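PDB 5MU5: DUF115 domain-containing protein from Magnetospirillum magneticum AMB-1, which probably transfers sugar to flagellin as a Maf-type glycosyltransferase and is involved in forming the bacterial flagellum. Local coordinates for residues His78-Ala83 and Ser226-Asp231; Gly132-Ile137 and Phe213-Ser218; His148-Asn153 and Arg193-Ala198. One frame throughout, in Å; residues are numbered along the deposited sequence.

Contact 1: residues His78-Ala83 and Ser226-Asp231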
loop_
_atom_site.group_PDB
_atom_site.type_symbol
_atom_site.label_atom_id
_atom_site.label_comp_id
_atom_site.label_asym_id
_atom_site.label_seq_id
_atom_site.Cartn_x
_atom_site.Cartn_y
_atom_site.Cartn_z
ATOM N N HIS A 78 -24.084 8.595 7.817
ATOM C CA HIS A 78 -24.079 7.849 6.549
ATOM C C HIS A 78 -22.974 8.331 5.583
ATOM O O HIS A 78 -23.155 8.340 4.367
ATOM C CB HIS A 78 -25.470 8.001 5.907
ATOM C CG HIS A 78 -26.594 7.841 6.889
ATOM N ND1 HIS A 78 -26.875 6.638 7.506
ATOM C CD2 HIS A 78 -27.470 8.741 7.402
ATOM C CE1 HIS A 78 -27.889 6.799 8.336
ATOM N NE2 HIS A 78 -28.270 8.064 8.289
ATOM N N ARG A 79 -21.845 8.732 6.159
ATOM C CA ARG A 79 -20.728 9.313 5.445
ATOM C C ARG A 79 -19.413 8.901 6.083
ATOM O O ARG A 79 -19.360 8.631 7.281
ATOM C CB ARG A 79 -20.798 10.840 5.566
ATOM C CG ARG A 79 -22.022 11.488 4.951
ATOM C CD ARG A 79 -21.847 11.649 3.461
ATOM N NE ARG A 79 -22.988 12.327 2.876
ATOM C CZ ARG A 79 -23.051 12.743 1.618
ATOM N NH1 ARG A 79 -22.032 12.592 0.809
ATOM N NH2 ARG A 79 -24.123 13.347 1.171
ATOM N N ILE A 80 -18.356 8.886 5.284
ATOM C CA ILE A 80 -17.004 8.812 5.810
ATOM C C ILE A 80 -16.667 10.234 6.278
ATOM O O ILE A 80 -16.945 11.191 5.566
ATOM C CB ILE A 80 -15.998 8.378 4.718
ATOM C CG1 ILE A 80 -16.309 6.966 4.197
ATOM C CG2 ILE A 80 -14.568 8.444 5.213
ATOM C CD1 ILE A 80 -16.287 5.865 5.233
ATOM N N SER A 81 -16.095 10.364 7.475
ATOM C CA SER A 81 -15.594 11.645 8.005
ATOM C C SER A 81 -14.134 11.487 8.417
ATOM O O SER A 81 -13.836 11.266 9.603
ATOM C CB SER A 81 -16.395 12.103 9.215
ATOM O OG SER A 81 -17.762 12.228 8.873
ATOM N N ALA A 82 -13.231 11.614 7.441
ATOM C CA ALA A 82 -11.778 11.482 7.679
ATOM C C ALA A 82 -11.066 12.830 7.864
ATOM O O ALA A 82 -10.807 13.521 6.879
ATOM C CB ALA A 82 -11.131 10.706 6.531
ATOM N N ALA A 83 -10.735 13.193 9.110
ATOM C CA ALA A 83 -9.965 14.427 9.380
ATOM C C ALA A 83 -8.559 14.290 8.757
ATOM O O ALA A 83 -8.074 13.171 8.593
ATOM C CB ALA A 83 -9.881 14.709 10.873
ATOM N N SER A 226 -19.668 -1.314 7.786
ATOM C CA SER A 226 -18.818 -1.059 8.960
ATOM C C SER A 226 -17.354 -1.267 8.629
ATOM O O SER A 226 -16.508 -0.479 9.025
ATOM C CB SER A 226 -19.148 -1.994 10.117
ATOM O OG SER A 226 -20.427 -1.715 10.586
ATOM N N GLU A 227 -17.052 -2.357 7.938
ATOM C CA GLU A 227 -15.686 -2.645 7.583
ATOM C C GLU A 227 -15.175 -1.537 6.682
ATOM O O GLU A 227 -14.122 -1.005 6.920
ATOM C CB GLU A 227 -15.564 -4.001 6.906
ATOM C CG GLU A 227 -14.126 -4.372 6.571
ATOM C CD GLU A 227 -13.966 -5.829 6.168
ATOM O OE1 GLU A 227 -15.005 -6.529 6.049
ATOM O OE2 GLU A 227 -12.799 -6.270 5.964
ATOM N N PHE A 228 -15.932 -1.158 5.665
ATOM C CA PHE A 228 -15.463 -0.102 4.787
ATOM C C PHE A 228 -15.189 1.221 5.549
ATOM O O PHE A 228 -14.179 1.868 5.311
ATOM C CB PHE A 228 -16.417 0.094 3.620
ATOM C CG PHE A 228 -15.994 1.186 2.692
ATOM C CD1 PHE A 228 -14.992 0.957 1.771
ATOM C CD2 PHE A 228 -16.579 2.442 2.757
ATOM C CE1 PHE A 228 -14.586 1.959 0.919
ATOM C CE2 PHE A 228 -16.176 3.454 1.905
ATOM C CZ PHE A 228 -15.173 3.211 0.981
ATOM N N MET A 229 -16.050 1.576 6.499
ATOM C CA MET A 229 -15.867 2.785 7.321
ATOM C C MET A 229 -14.583 2.809 8.130
ATOM O O MET A 229 -13.997 3.872 8.318
ATOM C CB MET A 229 -17.026 2.966 8.284
ATOM C CG MET A 229 -18.322 3.299 7.582
ATOM S SD MET A 229 -19.705 3.468 8.711
ATOM C CE MET A 229 -19.414 5.162 9.263
ATOM N N ARG A 230 -14.181 1.655 8.643
ATOM C CA ARG A 230 -12.893 1.512 9.313
ATOM C C ARG A 230 -11.741 1.522 8.292
ATOM O O ARG A 230 -10.704 2.135 8.527
ATOM C CB ARG A 230 -12.871 0.227 10.159
ATOM C CG ARG A 230 -13.821 0.284 11.358
ATOM C CD ARG A 230 -13.678 -0.915 12.284
ATOM N NE ARG A 230 -13.667 -2.148 11.509
ATOM C CZ ARG A 230 -14.730 -2.896 11.226
ATOM N NH1 ARG A 230 -15.944 -2.597 11.681
ATOM N NH2 ARG A 230 -14.571 -3.982 10.485
ATOM N N ASP A 231 -11.945 0.863 7.157
ATOM C CA ASP A 231 -10.938 0.752 6.082
ATOM C C ASP A 231 -10.666 2.047 5.300
ATOM O O ASP A 231 -9.580 2.214 4.736
ATOM C CB ASP A 231 -11.395 -0.260 5.002
ATOM C CG ASP A 231 -11.275 -1.728 5.423
ATOM O OD1 ASP A 231 -10.660 -2.033 6.470
ATOM O OD2 ASP A 231 -11.796 -2.582 4.651
#

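Contact 2: residues Gly132-Ile137 and Phe213-Ser218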
loop_
_atom_site.group_PDB
_atom_site.type_symbol
_atom_site.label_atom_id
_atom_site.label_comp_id
_atom_site.label_asym_id
_atom_site.label_seq_id
_atom_site.Cartn_x
_atom_site.Cartn_y
_atom_site.Cartn_z
ATOM N N GLY A 132 -32.709 -0.815 -7.382
ATOM C CA GLY A 132 -32.083 0.470 -7.658
ATOM C C GLY A 132 -32.946 1.698 -7.542
ATOM O O GLY A 132 -32.572 2.759 -8.025
ATOM N N TYR A 133 -34.097 1.577 -6.893
ATOM C CA TYR A 133 -34.971 2.731 -6.658
ATOM C C TYR A 133 -34.239 3.902 -5.945
ATOM O O TYR A 133 -34.539 5.064 -6.184
ATOM C CB TYR A 133 -36.191 2.307 -5.836
ATOM C CG TYR A 133 -37.128 1.339 -6.536
ATOM C CD1 TYR A 133 -37.624 1.626 -7.803
ATOM C CD2 TYR A 133 -37.547 0.165 -5.916
ATOM C CE1 TYR A 133 -38.493 0.769 -8.449
ATOM C CE2 TYR A 133 -38.424 -0.701 -6.548
ATOM C CZ TYR A 133 -38.890 -0.392 -7.824
ATOM O OH TYR A 133 -39.759 -1.223 -8.493
ATOM N N GLN A 134 -33.271 3.599 -5.088
ATOM C CA GLN A 134 -32.504 4.646 -4.404
ATOM C C GLN A 134 -31.597 5.475 -5.313
ATOM O O GLN A 134 -31.387 6.656 -5.051
ATOM C CB GLN A 134 -31.663 4.059 -3.240
ATOM C CG GLN A 134 -30.528 3.095 -3.619
ATOM C CD GLN A 134 -30.994 1.673 -3.941
ATOM O OE1 GLN A 134 -32.181 1.381 -3.922
ATOM N NE2 GLN A 134 -30.054 0.793 -4.241
ATOM N N LEU A 135 -31.087 4.876 -6.388
ATOM C CA LEU A 135 -30.056 5.521 -7.245
ATOM C C LEU A 135 -30.346 6.903 -7.806
ATOM O O LEU A 135 -29.547 7.804 -7.625
ATOM C CB LEU A 135 -29.625 4.604 -8.398
ATOM C CG LEU A 135 -28.714 3.447 -8.031
ATOM C CD1 LEU A 135 -28.403 2.651 -9.289
ATOM C CD2 LEU A 135 -27.427 3.920 -7.374
ATOM N N PRO A 136 -31.466 7.076 -8.513
ATOM C CA PRO A 136 -31.740 8.414 -9.010
ATOM C C PRO A 136 -31.562 9.470 -7.934
ATOM O O PRO A 136 -30.904 10.469 -8.165
ATOM C CB PRO A 136 -33.212 8.345 -9.425
ATOM C CG PRO A 136 -33.497 6.907 -9.680
ATOM C CD PRO A 136 -32.516 6.103 -8.883
ATOM N N ILE A 137 -32.129 9.230 -6.758
ATOM C CA ILE A 137 -32.093 10.202 -5.656
ATOM C C ILE A 137 -30.676 10.464 -5.128
ATOM O O ILE A 137 -30.281 11.611 -4.972
ATOM C CB ILE A 137 -33.009 9.764 -4.486
ATOM C CG1 ILE A 137 -34.468 9.701 -4.953
ATOM C CG2 ILE A 137 -32.883 10.732 -3.306
ATOM C CD1 ILE A 137 -35.400 8.942 -4.026
ATOM N N PHE A 213 -24.627 3.782 1.614
ATOM C CA PHE A 213 -26.046 3.454 1.568
ATOM C C PHE A 213 -26.269 1.951 1.434
ATOM O O PHE A 213 -25.697 1.306 0.564
ATOM C CB PHE A 213 -26.722 4.182 0.410
ATOM C CG PHE A 213 -28.207 4.214 0.517
ATOM C CD1 PHE A 213 -28.838 5.237 1.219
ATOM C CD2 PHE A 213 -28.986 3.211 -0.064
ATOM C CE1 PHE A 213 -30.224 5.252 1.351
ATOM C CE2 PHE A 213 -30.370 3.229 0.059
ATOM C CZ PHE A 213 -30.992 4.245 0.769
ATOM N N VAL A 214 -27.118 1.411 2.302
ATOM C CA VAL A 214 -27.423 0.006 2.330
ATOM C C VAL A 214 -28.797 -0.125 1.686
ATOM O O VAL A 214 -29.764 0.440 2.176
ATOM C CB VAL A 214 -27.389 -0.529 3.781
ATOM C CG1 VAL A 214 -27.948 -1.943 3.863
ATOM C CG2 VAL A 214 -25.960 -0.489 4.329
ATOM N N ALA A 215 -28.880 -0.860 0.576
ATOM C CA ALA A 215 -30.126 -0.932 -0.209
ATOM C C ALA A 215 -31.241 -1.770 0.403
ATOM O O ALA A 215 -32.394 -1.489 0.176
ATOM C CB ALA A 215 -29.839 -1.414 -1.630
ATOM N N TYR A 216 -30.897 -2.818 1.127
ATOM C CA TYR A 216 -31.873 -3.671 1.768
ATOM C C TYR A 216 -31.189 -4.276 2.973
ATOM O O TYR A 216 -29.970 -4.094 3.157
ATOM C CB TYR A 216 -32.400 -4.742 0.813
ATOM C CG TYR A 216 -31.331 -5.548 0.093
ATOM C CD1 TYR A 216 -30.782 -6.689 0.667
ATOM C CD2 TYR A 216 -30.895 -5.185 -1.169
ATOM C CE1 TYR A 216 -29.819 -7.438 0.012
ATOM C CE2 TYR A 216 -29.924 -5.918 -1.828
ATOM C CZ TYR A 216 -29.395 -7.048 -1.234
ATOM O OH TYR A 216 -28.447 -7.785 -1.884
ATOM N N ASN A 217 -31.961 -4.958 3.810
ATOM C CA ASN A 217 -31.423 -5.512 5.054
ATOM C C ASN A 217 -30.680 -6.796 4.824
ATOM O O ASN A 217 -31.187 -7.716 4.180
ATOM C CB ASN A 217 -32.519 -5.737 6.092
ATOM C CG ASN A 217 -32.887 -4.466 6.827
ATOM O OD1 ASN A 217 -32.138 -3.468 6.822
ATOM N ND2 ASN A 217 -34.050 -4.490 7.466
ATOM N N SER A 218 -29.472 -6.849 5.366
ATOM C CA SER A 218 -28.602 -7.982 5.190
ATOM C C SER A 218 -27.504 -7.884 6.207
ATOM O O SER A 218 -26.805 -6.902 6.235
ATOM C CB SER A 218 -27.963 -7.943 3.793
ATOM O OG SER A 218 -26.864 -8.825 3.734
#

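Contact 3: residues His148-Asn153 and Arg193-Ala198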
loop_
_atom_site.group_PDB
_atom_site.type_symbol
_atom_site.label_atom_id
_atom_site.label_comp_id
_atom_site.label_asym_id
_atom_site.label_seq_id
_atom_site.Cartn_x
_atom_site.Cartn_y
_atom_site.Cartn_z
ATOM N N HIS A 148 -19.728 2.894 -6.741
ATOM C CA HIS A 148 -19.339 1.536 -6.431
ATOM C C HIS A 148 -20.536 0.823 -5.833
ATOM O O HIS A 148 -21.060 1.188 -4.777
ATOM C CB HIS A 148 -18.177 1.584 -5.456
ATOM C CG HIS A 148 -17.139 2.584 -5.837
ATOM N ND1 HIS A 148 -16.272 2.377 -6.883
ATOM C CD2 HIS A 148 -16.844 3.807 -5.341
ATOM C CE1 HIS A 148 -15.476 3.422 -7.010
ATOM N NE2 HIS A 148 -15.817 4.310 -6.095
ATOM N N ILE A 149 -20.967 -0.211 -6.517
ATOM C CA ILE A 149 -22.159 -0.895 -6.121
ATOM C C ILE A 149 -21.797 -2.322 -5.807
ATOM O O ILE A 149 -21.200 -3.011 -6.607
ATOM C CB ILE A 149 -23.192 -0.830 -7.248
ATOM C CG1 ILE A 149 -23.506 0.640 -7.557
ATOM C CG2 ILE A 149 -24.442 -1.609 -6.859
ATOM C CD1 ILE A 149 -24.341 0.860 -8.803
ATOM N N VAL A 150 -22.165 -2.751 -4.613
ATOM C CA VAL A 150 -21.947 -4.101 -4.205
ATOM C C VAL A 150 -23.305 -4.742 -4.265
ATOM O O VAL A 150 -24.242 -4.223 -3.687
ATOM C CB VAL A 150 -21.426 -4.155 -2.767
ATOM C CG1 VAL A 150 -21.252 -5.593 -2.314
ATOM C CG2 VAL A 150 -20.128 -3.384 -2.670
ATOM N N GLU A 151 -23.429 -5.846 -4.991
ATOM C CA GLU A 151 -24.707 -6.548 -5.043
ATOM C C GLU A 151 -24.428 -8.021 -5.037
ATOM O O GLU A 151 -24.029 -8.573 -6.061
ATOM C CB GLU A 151 -25.499 -6.154 -6.270
ATOM C CG GLU A 151 -26.814 -6.913 -6.409
ATOM C CD GLU A 151 -27.635 -6.903 -5.129
ATOM O OE1 GLU A 151 -28.391 -5.939 -4.897
ATOM O OE2 GLU A 151 -27.549 -7.883 -4.372
ATOM N N PRO A 152 -24.595 -8.667 -3.867
ATOM C CA PRO A 152 -24.335 -10.102 -3.721
ATOM C C PRO A 152 -25.231 -11.002 -4.565
ATOM O O PRO A 152 -24.864 -12.131 -4.872
ATOM C CB PRO A 152 -24.652 -10.359 -2.249
ATOM C CG PRO A 152 -24.455 -9.041 -1.592
ATOM C CD PRO A 152 -24.954 -8.050 -2.579
ATOM N N ASN A 153 -26.422 -10.516 -4.885
ATOM C CA ASN A 153 -27.390 -11.320 -5.619
ATOM C C ASN A 153 -27.485 -10.808 -7.050
ATOM O O ASN A 153 -28.025 -9.736 -7.300
ATOM C CB ASN A 153 -28.734 -11.281 -4.904
ATOM C CG ASN A 153 -29.721 -12.297 -5.459
ATOM O OD1 ASN A 153 -29.640 -12.697 -6.612
ATOM N ND2 ASN A 153 -30.666 -12.706 -4.635
ATOM N N ARG A 193 -12.213 -6.621 0.024
ATOM C CA ARG A 193 -11.084 -6.461 -0.902
ATOM C C ARG A 193 -11.424 -5.674 -2.159
ATOM O O ARG A 193 -10.621 -4.875 -2.644
ATOM C CB ARG A 193 -10.510 -7.824 -1.340
ATOM C CG ARG A 193 -9.675 -8.506 -0.276
ATOM C CD ARG A 193 -8.715 -9.558 -0.829
ATOM N NE ARG A 193 -7.603 -9.739 0.110
ATOM C CZ ARG A 193 -7.616 -10.516 1.198
ATOM N NH1 ARG A 193 -8.686 -11.238 1.518
ATOM N NH2 ARG A 193 -6.537 -10.572 1.976
ATOM N N GLN A 194 -12.607 -5.928 -2.699
ATOM C CA GLN A 194 -13.017 -5.330 -3.974
ATOM C C GLN A 194 -13.383 -3.885 -3.807
ATOM O O GLN A 194 -13.094 -3.081 -4.676
ATOM C CB GLN A 194 -14.215 -6.059 -4.514
ATOM C CG GLN A 194 -13.963 -7.517 -4.780
ATOM C CD GLN A 194 -13.477 -7.709 -6.155
ATOM O OE1 GLN A 194 -12.293 -7.529 -6.430
ATOM N NE2 GLN A 194 -14.397 -8.041 -7.059
ATOM N N LEU A 195 -14.052 -3.569 -2.698
ATOM C CA LEU A 195 -14.398 -2.189 -2.370
ATOM C C LEU A 195 -13.142 -1.363 -2.179
ATOM O O LEU A 195 -13.020 -0.276 -2.745
ATOM C CB LEU A 195 -15.236 -2.108 -1.102
ATOM C CG LEU A 195 -16.737 -2.087 -1.296
ATOM C CD1 LEU A 195 -17.417 -2.041 0.066
ATOM C CD2 LEU A 195 -17.095 -0.877 -2.166
ATOM N N ARG A 196 -12.205 -1.899 -1.399
ATOM C CA ARG A 196 -10.924 -1.228 -1.172
ATOM C C ARG A 196 -10.239 -0.989 -2.492
ATOM O O ARG A 196 -9.770 0.091 -2.760
ATOM C CB ARG A 196 -10.006 -2.036 -0.237
ATOM C CG ARG A 196 -10.477 -2.051 1.211
ATOM C CD ARG A 196 -9.383 -2.458 2.186
ATOM N NE ARG A 196 -8.964 -3.858 2.055
ATOM C CZ ARG A 196 -9.427 -4.877 2.780
ATOM N NH1 ARG A 196 -10.377 -4.708 3.680
ATOM N NH2 ARG A 196 -8.947 -6.093 2.577
ATOM N N SER A 197 -10.229 -2.001 -3.336
ATOM C CA SER A 197 -9.593 -1.908 -4.638
ATOM C C SER A 197 -10.313 -0.912 -5.572
ATOM O O SER A 197 -9.690 -0.180 -6.344
ATOM C CB SER A 197 -9.552 -3.298 -5.255
ATOM O OG SER A 197 -9.088 -3.217 -6.577
ATOM N N ALA A 198 -11.630 -0.883 -5.495
ATOM C CA ALA A 198 -12.414 0.055 -6.322
ATOM C C ALA A 198 -12.095 1.504 -5.966
ATOM O O ALA A 198 -11.905 2.318 -6.843
ATOM C CB ALA A 198 -13.892 -0.210 -6.133
#

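Contact 1: residues His78-Ala83 and Ser226-Asp231
I80 of the loop 78-83 reaches helix 219-235 with one methyl group, and that group makes most of the contact. With CG1 anti to the carbonyl carbon (chi1 -63°) and a second bend at chi2, I80 CD1 swings in against the helix and comes to rest 3.7 Å from M229 CA. From there it meets two side chains. I80 CD1 lies 4.0 Å from M229 CG, where the two chains run past each other in opposite directions. I80 CD1 also lies 4.1 Å from F228 CE2, and here the isoleucine crosses the phenylalanine at about a right angle. This is the tight part, wholly apolar, and isoleucine suits the place because its long branch carries a methyl group to the helix with no polar atom to satisfy.

The other side is looser. M229 is partly exposed, and its flexible thioether bends at chi3 (81°) to bring M229 CE within 4.0 Å of R79 O, a van der Waals touch and no more. No hydrogen bond joins the two segments. The R79 side chain leaves in the other direction: its buried guanidinium pairs with D142, bonds to carbonyls including that of W209, and makes a cation-pi contact with the W209 ring.

Loop and helix meet over the strand 211-214, since I80, F228 and M229 all touch L212, and H78 joins the same residue through the backbone. I80 is tied by its own backbone to W209 and T210 just before that strand, while F228 also packs on I199 of helix 188-202.

Contact 2: residues Gly132-Ile137 and Phe213-Ser218
Q134, near the N-terminal end of helix 134-142, lies against F213 of strand 211-214 and A215 just beyond it, beside a four-stranded parallel sheet whose 3-2-1-4 strand order is that of a Rossmann-like alpha/beta fold. The side chain can be followed outward. Q134 CB sits 3.6 Å from F213 CE2, approaching the ring obliquely. Q134 CG then turns into the position between the backbone N and the carbonyl carbon (chi1 66°), which keeps it along the same ring, 3.7 Å from F213 CE2. Beyond it Q134 CD passes A215 CB at 4.0 Å, and the amide plane ends only 18° away from the plane of the ring. Glutamine suits the place because its methylene groups can pack on an aromatic while its amide serves the loop: NE2 donates to L129 O, which fixes the rotation of the group. With an alanine here, L129 O would probably lose that donor, and a gap would be likely to open beside A215 and the part of F213 that CG covers. The small A215 methyl lets the amide come close. OE1 is buried with no partner in the model, whereas Q134 NE2 lies 3.4 Å from A215 CB.

Contact 3: residues His148-Asn153 and Arg193-Ala198
E151 OE2, just beyond strand 146-150, is gripped by N153 N and by the hydroxyl of Y216, while H148 and V150 of that strand press on A198 and L195 of helix 188-202. The bond from N153 N to E151 OE2 is 2.9 Å long and nearly straight (165°), and it uses the lone pair of OE2 that points away from the other oxygen. OE1 is held as well, by the backbone N of L129 and of G130, so this buried carboxylate ties the turn after its strand to the loop after the neighbouring one.

No hydrogen bond crosses to the helix. V150 CG2, anti to the carbonyl carbon, is the branch that meets it, 3.9 Å from L195 CG, and the two side chains cross at about a right angle. H148 ND1 lies 3.6 Å from A198 CB, where the short alanine lets the ring come near the helix. Both ring nitrogens of this buried histidine have partners: ND1 bonds to N181 and NE2 to H123, which fix its rotation.

Strand 148-150 and helix segment 193-198 run nearly antiparallel (173°), their axes 9.7 Å apart at the closest, as is characteristic of a helix laid along a parallel sheet in a Rossmann-like alpha/beta fold.

Overall arrangement
All three contacts belong to the Maf N-terminal domain, on one side of the chain's centre, and gather round its four-stranded parallel sheet. Along the chain they close one within another: contact 1 spans contact 2, which in turn spans contact 3. The centres of contact 1 and contact 2 lie about 18 Å apart. Those of contact 1 and contact 3 are about 15 Å apart, and those of contact 2 and contact 3 about 14 Å. Contacts 1 and 3 meet at neighbouring helices 219-235 and 188-202, where D231 forms a salt bridge with R196. Contacts 2 and 3 reach the same sheet, Y216 meeting E151 and P152. Pieces far apart in sequence thus converge into a single compact domain.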